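Local structure of beta-galactosidase (Trichoderma reesei, 3OG2) at residues A[591-594]-A[599-602]; A[556-561]-A[611-616]; A[808-811]-A[815-818]; A[726-731]-A[776-781]. The protein probably hydrolyses terminal non-reducing beta-D-galactose residues in beta-D-galactosides, as a family 35 glycoside hydrolase with a TIM-barrel domain. All coordinates share one frame; numbering follows the deposited sequence.

In the fold
Following the chain, interaction 2 opens first, at 556-561. Before its loop closes at 611-616, strands 589-596 and 599-605 have paired as the hairpin of interaction 1, so the short loop lies within the long one. The two meet where Val-593 packs on Pro-561 and Leu-600 on Ile-614, and both belong to one mixed sheet. Far along the molecule, on the opposite side of its centre, interaction 4 spans 726-731 to 776-781 and joins the two sheets of a beta sandwich. Interaction 3 follows, where 815-818 folds back on 808-811 after a three-residue turn; strand 803-811 flanks strand 726-733, with Ala-808 and Thr-810 probably hydrogen-bonded to Phe-729 and Gln-727. No loops cross.

Interaction 1 (A[591-594]-A[599-602]); sequences RSVA and ALSV
Ala-594 and Ser-601 form the hydrogen-bonded antiparallel pair of a beta hairpin made by strands 589-596 and 599-605. Ser-601 N reaches Ala-594 O at 2.8 Å in an almost straight bond (175° at the hydrogen). The return bond, from Ala-594 N to Ser-601 O at 2.9 Å, is more bent but stays in the carbonyl plane. Ser-601 O is served three times: besides this amide it takes a CA-H contact from Val-593 CA at 3.2 Å and a proton from a water 3.2 Å away. That water lies 2.9 Å from Ser-592 OG and so ties this hydroxyl to the partner strand. On the other face, Val-593 and Val-602 form a non-hydrogen-bonded pair and stand side by side, CG1 of the first 4.1 Å from CG2 of the second. Leu-600, its CG anti to the backbone N (chi1 174°), sends CD1 to within 4.0 Å of Val-593 CB. A classic beta bulge sets Arg-591 and Ser-592 together opposite Gln-603, and the Arg-591 guanidinium is engaged by Asp-605, Asp-60 and His-63. Strand 599-605 uses its other edge for backbone bonds from Leu-600 and Val-602 to strand 623-626. Backbone amides thus satisfy each other within the sheet and a water links Ser-592 OG to Ser-601 O, while the valines and Leu-600 line the buried face, probably keeping water from it.

Interaction 2 (A[556-561]-A[611-616]); sequences YNYWVP and PLEIIG
Tyr-558 brings its ring up to the end of Ile-615, CE2 lying 4.3 Å from CD1, with the methyl approaching the ring obliquely. This is a contact between next-but-one strands of a mixed sheet: strand 583-585 runs between 558-559 and 612-615 and takes the backbone bonds, Trp-559 pairing with Ile-584 and Glu-613 with Asn-585. The closest CA atoms, those of Tyr-558 and Glu-613, are accordingly 9.2 Å apart, and only long side chains can bridge the intervening strand. Ile-615 does so by stretching out, CD1 roughly anti to CA (chi2 160°), whereas the Tyr-558 ring leans across Ile-583 and Asn-585 of the middle strand. Glu-613 rises from the same face as Ile-615, and its extended chain (chi1 176°, chi2 -174°) brings OE1 to 4.4 Å from Tyr-558 OH. That separation is too long for a direct bond; instead both oxygens share Arg-537 NH1, in a hydrogen bond from the phenol oxygen's side and a salt bridge from the carboxylate's. Asn-585 ND2 donates to Glu-613 OE1 as well. Neighbouring Trp-559 makes a cation-pi contact with Lys-363 of helix 357-370, whose ammonium also binds Tyr-556 O and Tyr-558 O, so this sheet edge is fastened to the helix. Across the contact itself, dispersion between ring and methyl is modest, and the shared guanidinium does the polar work: it probably helps keep the buried carboxylate ionised, and it links the two oxygens, which are not bonded to each other.

Interaction 3 (A[808-811]-A[815-818]); sequences ALTS and ANVS
The turn that leaves strand 803-811 folds back at once, setting residues 815-817 against 809-811 in a short, hairpin-like pairing with a single backbone bridge, Thr-810 to Asn-816. Two backbone hydrogen bonds flank the bridge: Val-817 N to Leu-809 O and Ser-811 N to Ala-815 O, each 2.9 Å. In the first the donor is tilted 27° from the carbonyl plane; in the second it stays in that plane. Thr-810 CA also makes a CA-H...O contact with Ala-815 O, 3.2 Å. Nearer the turn, Ser-811 holds OG between its own backbone N and carbonyl carbon (chi1 82°), which places OG within reach of Ala-815 N, in a bent bond of 3.2 Å. The same hydroxyl is hydrogen-bonded to Ser-813 OG within the turn. At the opposite end the two backbones diverge, and a water bridges the gap by accepting from Leu-809 N and donating to Val-817 O at 2.7 Å. The buried side belongs to Leu-809 and Val-817, which cross obliquely with CD2 of the leucine 3.9 Å from CG1 of the valine; Phe-719 and Gln-726 pack against both. Thr-810 and Asn-816 stand side by side on the outer side, Thr-810 CG2 3.7 Å from Asn-816 ND2. The next strand, 820-824, joins a different sheet from 803-811, so this turn carries the chain from one sheet to the other, a connection typical of beta sandwiches.

Interaction 4 (A[726-731]-A[776-781]); sequences QQLFLS and YILTVV
Gln-726 OE1, held by the backbone amides of Arg-722 and Thr-723, stands at the start of a row of inward side chains in which Leu-728 and Leu-730 meet Leu-778 and Val-780. The row fills the interior of a beta sandwich: strand 726-733 lies in a three-stranded antiparallel sheet and strand 775-782 in the five-stranded sheet facing it. The facing CA atoms stand well apart, 10.3 Å for Leu-728 and Leu-778 and 9.5 Å for Leu-730 and Val-780, and no hydrogen bond passes between the two segments. Side-chain tips bridge the gap. Leu-728 extends its branch, CG anti to the backbone N (chi1 174°), toward Leu-778, whose CG is anti to its carbonyl carbon (chi1 -73°), and the two meet tip to tip. Here Leu-728 CD2 lies 4.1 Å from both CD2 and CD1 of Leu-778, one methyl facing a fork of two. Leu-767 of the neighbouring strand packs against both leucines, and Phe-719 and Leu-744 close around Leu-778 from its own sheet, while Val-742 touches Leu-730. Phe-729 and Thr-779, which lie between the paired residues, point away from the interior; Phe-729 rests on Asn-762 and Ser-764. All four touching residues are buried, consistent with the hydrophobic interior of a galactose-binding-like beta sandwich. The second tip-to-tip pair repeats the fork: Leu-730 CD2 sits 4.1 Å from both CG2 and CG1 of Val-780.

Interaction 1 (A[591-594]-A[599-602])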
loop_
_atom_site.group_PDB
_atom_site.type_symbol
_atom_site.label_atom_id
_atom_site.label_comp_id
_atom_site.label_asym_id
_atom_site.label_seq_id
_atom_site.Cartn_x
_atom_site.Cartn_y
_atom_site.Cartn_z
ATOM N N ARG A 591 19.011 -6.467 -5.149
ATOM C CA ARG A 591 17.853 -6.897 -5.904
ATOM C C ARG A 591 17.960 -8.351 -6.305
ATOM O O ARG A 591 16.942 -9.058 -6.248
ATOM C CB ARG A 591 17.700 -6.056 -7.196
ATOM C CG ARG A 591 17.369 -4.596 -6.881
ATOM C CD ARG A 591 17.384 -3.792 -8.238
ATOM N NE ARG A 591 17.060 -2.410 -7.888
ATOM C CZ ARG A 591 15.835 -1.954 -7.719
ATOM N NH1 ARG A 591 14.751 -2.696 -7.922
ATOM N NH2 ARG A 591 15.700 -0.683 -7.350
ATOM N N SER A 592 19.116 -8.803 -6.752
ATOM C CA SER A 592 19.213 -10.172 -7.295
ATOM C C SER A 592 20.679 -10.517 -7.429
ATOM O O SER A 592 21.551 -9.644 -7.461
ATOM C CB SER A 592 18.579 -10.238 -8.688
ATOM O OG SER A 592 19.251 -9.400 -9.627
ATOM N N VAL A 593 20.939 -11.795 -7.586
ATOM C CA VAL A 593 22.228 -12.329 -8.010
ATOM C C VAL A 593 21.971 -13.324 -9.136
ATOM O O VAL A 593 20.861 -13.914 -9.254
ATOM C CB VAL A 593 22.991 -13.025 -6.868
ATOM C CG1 VAL A 593 23.319 -11.988 -5.791
ATOM C CG2 VAL A 593 22.188 -14.215 -6.330
ATOM N N ALA A 594 23.003 -13.528 -9.949
ATOM C CA ALA A 594 22.926 -14.542 -11.003
ATOM C C ALA A 594 24.350 -15.043 -11.228
ATOM O O ALA A 594 25.342 -14.319 -11.008
ATOM C CB ALA A 594 22.321 -13.991 -12.283
ATOM N N ALA A 599 31.255 -16.222 -13.193
ATOM C CA ALA A 599 30.991 -14.875 -12.637
ATOM C C ALA A 599 29.712 -14.824 -11.822
ATOM O O ALA A 599 28.677 -15.345 -12.193
ATOM C CB ALA A 599 30.943 -13.890 -13.786
ATOM N N LEU A 600 29.821 -14.173 -10.674
ATOM C CA LEU A 600 28.647 -13.817 -9.881
ATOM C C LEU A 600 28.274 -12.377 -10.197
ATOM O O LEU A 600 29.112 -11.474 -10.032
ATOM C CB LEU A 600 28.981 -13.931 -8.402
ATOM C CG LEU A 600 27.882 -13.450 -7.430
ATOM C CD1 LEU A 600 26.691 -14.390 -7.470
ATOM C CD2 LEU A 600 28.394 -13.324 -6.001
ATOM N N SER A 601 27.048 -12.158 -10.650
ATOM C CA SER A 601 26.563 -10.840 -11.046
ATOM C C SER A 601 25.547 -10.380 -10.023
ATOM O O SER A 601 24.586 -11.122 -9.780
ATOM C CB SER A 601 25.927 -10.989 -12.433
ATOM O OG SER A 601 25.429 -9.771 -12.942
ATOM N N VAL A 602 25.705 -9.225 -9.443
ATOM C CA VAL A 602 24.812 -8.704 -8.428
ATOM C C VAL A 602 24.116 -7.453 -8.992
ATOM O O VAL A 602 24.812 -6.590 -9.541
ATOM C CB VAL A 602 25.633 -8.332 -7.186
ATOM C CG1 VAL A 602 24.699 -7.833 -6.078
ATOM C CG2 VAL A 602 26.489 -9.510 -6.705
HETATM O O HOH W 1 21.619 -10.562 -10.887
#

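Interaction 2 (A[556-561]-A[611-616])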
loop_
_atom_site.group_PDB
_atom_site.type_symbol
_atom_site.label_atom_id
_atom_site.label_comp_id
_atom_site.label_asym_id
_atom_site.label_seq_id
_atom_site.Cartn_x
_atom_site.Cartn_y
_atom_site.Cartn_z
ATOM N N TYR A 556 20.761 -4.886 9.779
ATOM C CA TYR A 556 19.884 -4.165 8.856
ATOM C C TYR A 556 20.513 -4.050 7.469
ATOM O O TYR A 556 19.780 -3.892 6.493
ATOM C CB TYR A 556 19.729 -2.740 9.360
ATOM C CG TYR A 556 18.729 -2.511 10.474
ATOM C CD1 TYR A 556 17.790 -3.440 10.898
ATOM C CD2 TYR A 556 18.750 -1.235 11.089
ATOM C CE1 TYR A 556 16.892 -3.122 11.935
ATOM C CE2 TYR A 556 17.837 -0.910 12.092
ATOM C CZ TYR A 556 16.915 -1.863 12.515
ATOM O OH TYR A 556 16.012 -1.541 13.500
ATOM N N ASN A 557 21.839 -4.103 7.372
ATOM C CA ASN A 557 22.486 -3.951 6.065
ATOM C C ASN A 557 22.865 -5.256 5.398
ATOM O O ASN A 557 23.560 -5.236 4.385
ATOM C CB ASN A 557 23.784 -3.094 6.245
ATOM C CG ASN A 557 23.409 -1.711 6.771
ATOM O OD1 ASN A 557 22.623 -0.928 6.245
ATOM N ND2 ASN A 557 24.063 -1.414 7.890
ATOM N N TYR A 558 22.412 -6.382 5.917
ATOM C CA TYR A 558 22.650 -7.676 5.272
ATOM C C TYR A 558 21.454 -8.074 4.390
ATOM O O TYR A 558 20.306 -7.648 4.640
ATOM C CB TYR A 558 22.825 -8.795 6.346
ATOM C CG TYR A 558 24.186 -8.838 7.000
ATOM C CD1 TYR A 558 24.646 -7.763 7.804
ATOM C CD2 TYR A 558 25.038 -9.929 6.889
ATOM C CE1 TYR A 558 25.900 -7.832 8.415
ATOM C CE2 TYR A 558 26.302 -10.003 7.494
ATOM C CZ TYR A 558 26.701 -8.931 8.257
ATOM O OH TYR A 558 27.966 -8.975 8.860
ATOM N N TRP A 559 21.750 -8.908 3.391
ATOM C CA TRP A 559 20.783 -9.267 2.376
ATOM C C TRP A 559 20.983 -10.723 2.045
ATOM O O TRP A 559 22.111 -11.234 2.133
ATOM C CB TRP A 559 21.015 -8.419 1.094
ATOM C CG TRP A 559 20.941 -6.951 1.353
ATOM C CD1 TRP A 559 22.009 -6.147 1.653
ATOM C CD2 TRP A 559 19.796 -6.107 1.358
ATOM N NE1 TRP A 559 21.589 -4.834 1.834
ATOM C CE2 TRP A 559 20.224 -4.797 1.668
ATOM C CE3 TRP A 559 18.416 -6.348 1.141
ATOM C CZ2 TRP A 559 19.360 -3.700 1.759
ATOM C CZ3 TRP A 559 17.578 -5.243 1.237
ATOM C CH2 TRP A 559 18.015 -3.959 1.533
ATOM N N VAL A 560 19.904 -11.388 1.619
ATOM C CA VAL A 560 20.010 -12.799 1.275
ATOM C C VAL A 560 19.309 -13.069 -0.044
ATOM O O VAL A 560 18.255 -13.737 -0.117
ATOM C CB VAL A 560 19.430 -13.696 2.385
ATOM C CG1 VAL A 560 19.858 -15.143 2.163
ATOM C CG2 VAL A 560 19.852 -13.248 3.787
ATOM N N PRO A 561 19.871 -12.588 -1.152
ATOM C CA PRO A 561 19.281 -12.897 -2.471
ATOM C C PRO A 561 19.427 -14.389 -2.761
ATOM O O PRO A 561 20.399 -15.039 -2.386
ATOM C CB PRO A 561 20.170 -12.039 -3.435
ATOM C CG PRO A 561 21.499 -12.045 -2.708
ATOM C CD PRO A 561 21.112 -11.814 -1.255
ATOM N N PRO A 611 31.161 -0.499 1.167
ATOM C CA PRO A 611 31.695 -1.688 0.532
ATOM C C PRO A 611 30.591 -2.717 0.413
ATOM O O PRO A 611 29.502 -2.587 0.984
ATOM C CB PRO A 611 32.764 -2.228 1.506
ATOM C CG PRO A 611 32.502 -1.520 2.788
ATOM C CD PRO A 611 31.574 -0.388 2.586
ATOM N N LEU A 612 30.853 -3.769 -0.322
ATOM C CA LEU A 612 29.981 -4.944 -0.367
ATOM C C LEU A 612 30.842 -6.130 0.044
ATOM O O LEU A 612 31.904 -6.329 -0.533
ATOM C CB LEU A 612 29.455 -5.276 -1.763
ATOM C CG LEU A 612 28.334 -4.477 -2.353
ATOM C CD1 LEU A 612 27.952 -5.115 -3.685
ATOM C CD2 LEU A 612 27.153 -4.376 -1.376
ATOM N N GLU A 613 30.336 -6.907 0.995
ATOM C CA GLU A 613 30.998 -8.133 1.409
ATOM C C GLU A 613 30.103 -9.312 1.010
ATOM O O GLU A 613 28.932 -9.329 1.334
ATOM C CB GLU A 613 31.253 -8.144 2.905
ATOM C CG GLU A 613 31.866 -9.450 3.429
ATOM C CD GLU A 613 31.945 -9.390 4.951
ATOM O OE1 GLU A 613 30.976 -8.958 5.648
ATOM O OE2 GLU A 613 32.977 -9.802 5.552
ATOM N N ILE A 614 30.665 -10.221 0.256
ATOM C CA ILE A 614 29.924 -11.366 -0.282
ATOM C C ILE A 614 30.327 -12.619 0.457
ATOM O O ILE A 614 31.524 -12.925 0.493
ATOM C CB ILE A 614 30.244 -11.555 -1.773
ATOM C CG1 ILE A 614 30.333 -10.233 -2.493
ATOM C CG2 ILE A 614 29.214 -12.486 -2.396
ATOM C CD1 ILE A 614 29.095 -9.504 -2.764
ATOM N N ILE A 615 29.356 -13.268 1.050
ATOM C CA ILE A 615 29.614 -14.444 1.899
ATOM C C ILE A 615 28.959 -15.653 1.294
ATOM O O ILE A 615 27.739 -15.603 1.011
ATOM C CB ILE A 615 29.097 -14.151 3.325
ATOM C CG1 ILE A 615 29.829 -12.945 3.950
ATOM C CG2 ILE A 615 29.173 -15.374 4.227
ATOM C CD1 ILE A 615 29.068 -12.315 5.116
ATOM N N GLY A 616 29.715 -16.708 1.059
ATOM C CA GLY A 616 29.156 -17.920 0.459
ATOM C C GLY A 616 29.315 -17.923 -1.030
ATOM O O GLY A 616 28.349 -17.972 -1.780
#

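Interaction 3 (A[808-811]-A[815-818])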
loop_
_atom_site.group_PDB
_atom_site.type_symbol
_atom_site.label_atom_id
_atom_site.label_comp_id
_atom_site.label_asym_id
_atom_site.label_seq_id
_atom_site.Cartn_x
_atom_site.Cartn_y
_atom_site.Cartn_z
ATOM N N ALA A 808 -34.487 25.005 -2.209
ATOM C CA ALA A 808 -35.774 25.703 -2.173
ATOM C C ALA A 808 -35.457 27.137 -2.608
ATOM O O ALA A 808 -34.517 27.746 -2.074
ATOM C CB ALA A 808 -36.405 25.718 -0.798
ATOM N N LEU A 809 -36.204 27.648 -3.530
ATOM C CA LEU A 809 -36.043 29.045 -3.961
ATOM C C LEU A 809 -37.386 29.715 -3.697
ATOM O O LEU A 809 -38.413 29.241 -4.213
ATOM C CB LEU A 809 -35.708 29.074 -5.449
ATOM C CG LEU A 809 -35.481 30.504 -5.989
ATOM C CD1 LEU A 809 -34.352 31.239 -5.277
ATOM C CD2 LEU A 809 -35.183 30.425 -7.487
ATOM N N THR A 810 -37.398 30.786 -2.921
ATOM C CA THR A 810 -38.658 31.392 -2.527
ATOM C C THR A 810 -38.605 32.895 -2.835
ATOM O O THR A 810 -37.549 33.531 -2.715
ATOM C CB THR A 810 -38.986 31.161 -1.030
ATOM O OG1 THR A 810 -37.811 31.514 -0.273
ATOM C CG2 THR A 810 -39.324 29.715 -0.687
ATOM N N SER A 811 -39.773 33.408 -3.237
ATOM C CA SER A 811 -39.890 34.825 -3.434
ATOM C C SER A 811 -40.029 35.515 -2.079
ATOM O O SER A 811 -40.187 34.880 -1.017
ATOM C CB SER A 811 -41.125 35.170 -4.284
ATOM O OG SER A 811 -42.262 35.179 -3.408
ATOM N N ALA A 815 -43.546 32.640 -1.998
ATOM C CA ALA A 815 -43.967 31.689 -3.028
ATOM C C ALA A 815 -42.802 30.821 -3.457
ATOM O O ALA A 815 -41.662 31.276 -3.520
ATOM C CB ALA A 815 -44.517 32.450 -4.216
ATOM N N ASN A 816 -43.071 29.569 -3.824
ATOM C CA ASN A 816 -41.986 28.773 -4.376
ATOM C C ASN A 816 -41.688 29.117 -5.834
ATOM O O ASN A 816 -42.621 29.384 -6.608
ATOM C CB ASN A 816 -42.397 27.283 -4.340
ATOM C CG ASN A 816 -42.420 26.864 -2.865
ATOM O OD1 ASN A 816 -43.491 26.431 -2.414
ATOM N ND2 ASN A 816 -41.323 27.012 -2.146
ATOM N N VAL A 817 -40.437 29.157 -6.226
ATOM C CA VAL A 817 -40.011 29.507 -7.568
ATOM C C VAL A 817 -39.344 28.272 -8.143
ATOM O O VAL A 817 -38.434 27.737 -7.499
ATOM C CB VAL A 817 -39.108 30.782 -7.569
ATOM C CG1 VAL A 817 -38.679 31.065 -9.004
ATOM C CG2 VAL A 817 -39.860 31.968 -7.003
ATOM N N SER A 818 -39.842 27.808 -9.290
ATOM C CA SER A 818 -39.327 26.593 -9.906
ATOM C C SER A 818 -37.970 26.835 -10.547
ATOM O O SER A 818 -37.692 27.890 -11.095
ATOM C CB SER A 818 -40.320 26.168 -11.015
ATOM O OG SER A 818 -41.421 25.586 -10.331
HETATM O O HOH W 2 -37.988 26.016 -5.411
HETATM O O HOH W 3 -39.131 26.097 -2.905
#

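Interaction 4 (A[726-731]-A[776-781])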
loop_
_atom_site.group_PDB
_atom_site.type_symbol
_atom_site.label_atom_id
_atom_site.label_comp_id
_atom_site.label_asym_id
_atom_site.label_seq_id
_atom_site.Cartn_x
_atom_site.Cartn_y
_atom_site.Cartn_z
ATOM N N GLN A 726 -34.963 37.134 -3.609
ATOM C CA GLN A 726 -35.390 35.752 -3.435
ATOM C C GLN A 726 -34.418 35.100 -2.462
ATOM O O GLN A 726 -33.301 35.592 -2.329
ATOM C CB GLN A 726 -35.452 35.055 -4.794
ATOM C CG GLN A 726 -36.564 35.759 -5.613
ATOM C CD GLN A 726 -37.000 35.042 -6.841
ATOM O OE1 GLN A 726 -38.028 35.348 -7.431
ATOM N NE2 GLN A 726 -36.236 34.022 -7.252
ATOM N N GLN A 727 -34.894 34.021 -1.847
ATOM C CA GLN A 727 -34.087 33.327 -0.879
ATOM C C GLN A 727 -33.836 31.926 -1.441
ATOM O O GLN A 727 -34.774 31.235 -1.816
ATOM C CB GLN A 727 -34.812 33.249 0.461
ATOM C CG GLN A 727 -35.094 34.634 1.077
ATOM C CD GLN A 727 -33.918 35.532 1.338
ATOM O OE1 GLN A 727 -34.111 36.781 1.349
ATOM N NE2 GLN A 727 -32.722 34.971 1.555
ATOM N N LEU A 728 -32.570 31.549 -1.465
ATOM C CA LEU A 728 -32.186 30.236 -1.953
ATOM C C LEU A 728 -31.606 29.384 -0.828
ATOM O O LEU A 728 -30.703 29.809 -0.097
ATOM C CB LEU A 728 -31.083 30.430 -3.018
ATOM C CG LEU A 728 -30.470 29.133 -3.542
ATOM C CD1 LEU A 728 -31.527 28.351 -4.316
ATOM C CD2 LEU A 728 -29.260 29.527 -4.403
ATOM N N PHE A 729 -32.106 28.183 -0.692
ATOM C CA PHE A 729 -31.611 27.162 0.225
ATOM C C PHE A 729 -31.000 26.129 -0.677
ATOM O O PHE A 729 -31.687 25.701 -1.636
ATOM C CB PHE A 729 -32.763 26.550 1.055
ATOM C CG PHE A 729 -32.350 25.240 1.690
ATOM C CD1 PHE A 729 -31.413 25.262 2.713
ATOM C CD2 PHE A 729 -32.902 24.043 1.260
ATOM C CE1 PHE A 729 -31.033 24.077 3.301
ATOM C CE2 PHE A 729 -32.533 22.849 1.856
ATOM C CZ PHE A 729 -31.609 22.880 2.891
ATOM N N LEU A 730 -29.782 25.736 -0.423
ATOM C CA LEU A 730 -29.128 24.725 -1.232
ATOM C C LEU A 730 -28.368 23.723 -0.383
ATOM O O LEU A 730 -27.489 24.069 0.387
ATOM C CB LEU A 730 -28.177 25.477 -2.133
ATOM C CG LEU A 730 -27.614 24.835 -3.332
ATOM C CD1 LEU A 730 -28.645 24.363 -4.370
ATOM C CD2 LEU A 730 -26.664 25.856 -3.977
ATOM N N SER A 731 -28.741 22.456 -0.481
ATOM C CA SER A 731 -28.102 21.379 0.248
ATOM C C SER A 731 -27.241 20.591 -0.712
ATOM O O SER A 731 -27.775 19.993 -1.672
ATOM C CB SER A 731 -29.188 20.534 0.927
ATOM O OG SER A 731 -28.605 19.473 1.666
ATOM N N TYR A 776 -32.739 33.991 -14.925
ATOM C CA TYR A 776 -31.433 33.919 -14.321
ATOM C C TYR A 776 -30.915 32.488 -14.307
ATOM O O TYR A 776 -31.725 31.553 -14.335
ATOM C CB TYR A 776 -31.515 34.386 -12.814
ATOM C CG TYR A 776 -31.716 35.886 -12.788
ATOM C CD1 TYR A 776 -33.018 36.413 -12.852
ATOM C CD2 TYR A 776 -30.641 36.755 -12.697
ATOM C CE1 TYR A 776 -33.218 37.793 -12.823
ATOM C CE2 TYR A 776 -30.822 38.135 -12.692
ATOM C CZ TYR A 776 -32.121 38.639 -12.756
ATOM O OH TYR A 776 -32.333 39.983 -12.767
ATOM N N ILE A 777 -29.603 32.345 -14.256
ATOM C CA ILE A 777 -29.023 30.994 -14.216
ATOM C C ILE A 777 -28.091 30.873 -13.010
ATOM O O ILE A 777 -27.122 31.642 -12.922
ATOM C CB ILE A 777 -28.253 30.638 -15.521
ATOM C CG1 ILE A 777 -29.170 30.768 -16.721
ATOM C CG2 ILE A 777 -27.678 29.245 -15.385
ATOM C CD1 ILE A 777 -28.478 30.459 -18.059
ATOM N N LEU A 778 -28.390 29.938 -12.143
ATOM C CA LEU A 778 -27.479 29.602 -11.049
ATOM C C LEU A 778 -26.476 28.602 -11.550
ATOM O O LEU A 778 -26.832 27.597 -12.138
ATOM C CB LEU A 778 -28.308 28.993 -9.913
ATOM C CG LEU A 778 -29.144 29.977 -9.148
ATOM C CD1 LEU A 778 -30.244 29.244 -8.373
ATOM C CD2 LEU A 778 -28.296 30.804 -8.175
ATOM N N THR A 779 -25.199 28.855 -11.320
ATOM C CA THR A 779 -24.174 27.845 -11.594
ATOM C C THR A 779 -23.648 27.389 -10.241
ATOM O O THR A 779 -23.204 28.202 -9.439
ATOM C CB THR A 779 -23.013 28.385 -12.471
ATOM O OG1 THR A 779 -23.512 28.726 -13.767
ATOM C CG2 THR A 779 -21.956 27.314 -12.673
ATOM N N VAL A 780 -23.754 26.071 -9.997
ATOM C CA VAL A 780 -23.374 25.506 -8.711
ATOM C C VAL A 780 -22.254 24.501 -8.994
ATOM O O VAL A 780 -22.467 23.569 -9.776
ATOM C CB VAL A 780 -24.571 24.781 -8.062
ATOM C CG1 VAL A 780 -24.160 24.161 -6.714
ATOM C CG2 VAL A 780 -25.705 25.756 -7.912
ATOM N N VAL A 781 -21.076 24.664 -8.430
ATOM C CA VAL A 781 -19.970 23.746 -8.593
ATOM C C VAL A 781 -19.905 22.932 -7.307
ATOM O O VAL A 781 -19.910 23.520 -6.218
ATOM C CB VAL A 781 -18.653 24.522 -8.802
ATOM C CG1 VAL A 781 -17.491 23.522 -9.030
ATOM C CG2 VAL A 781 -18.782 25.482 -9.982
#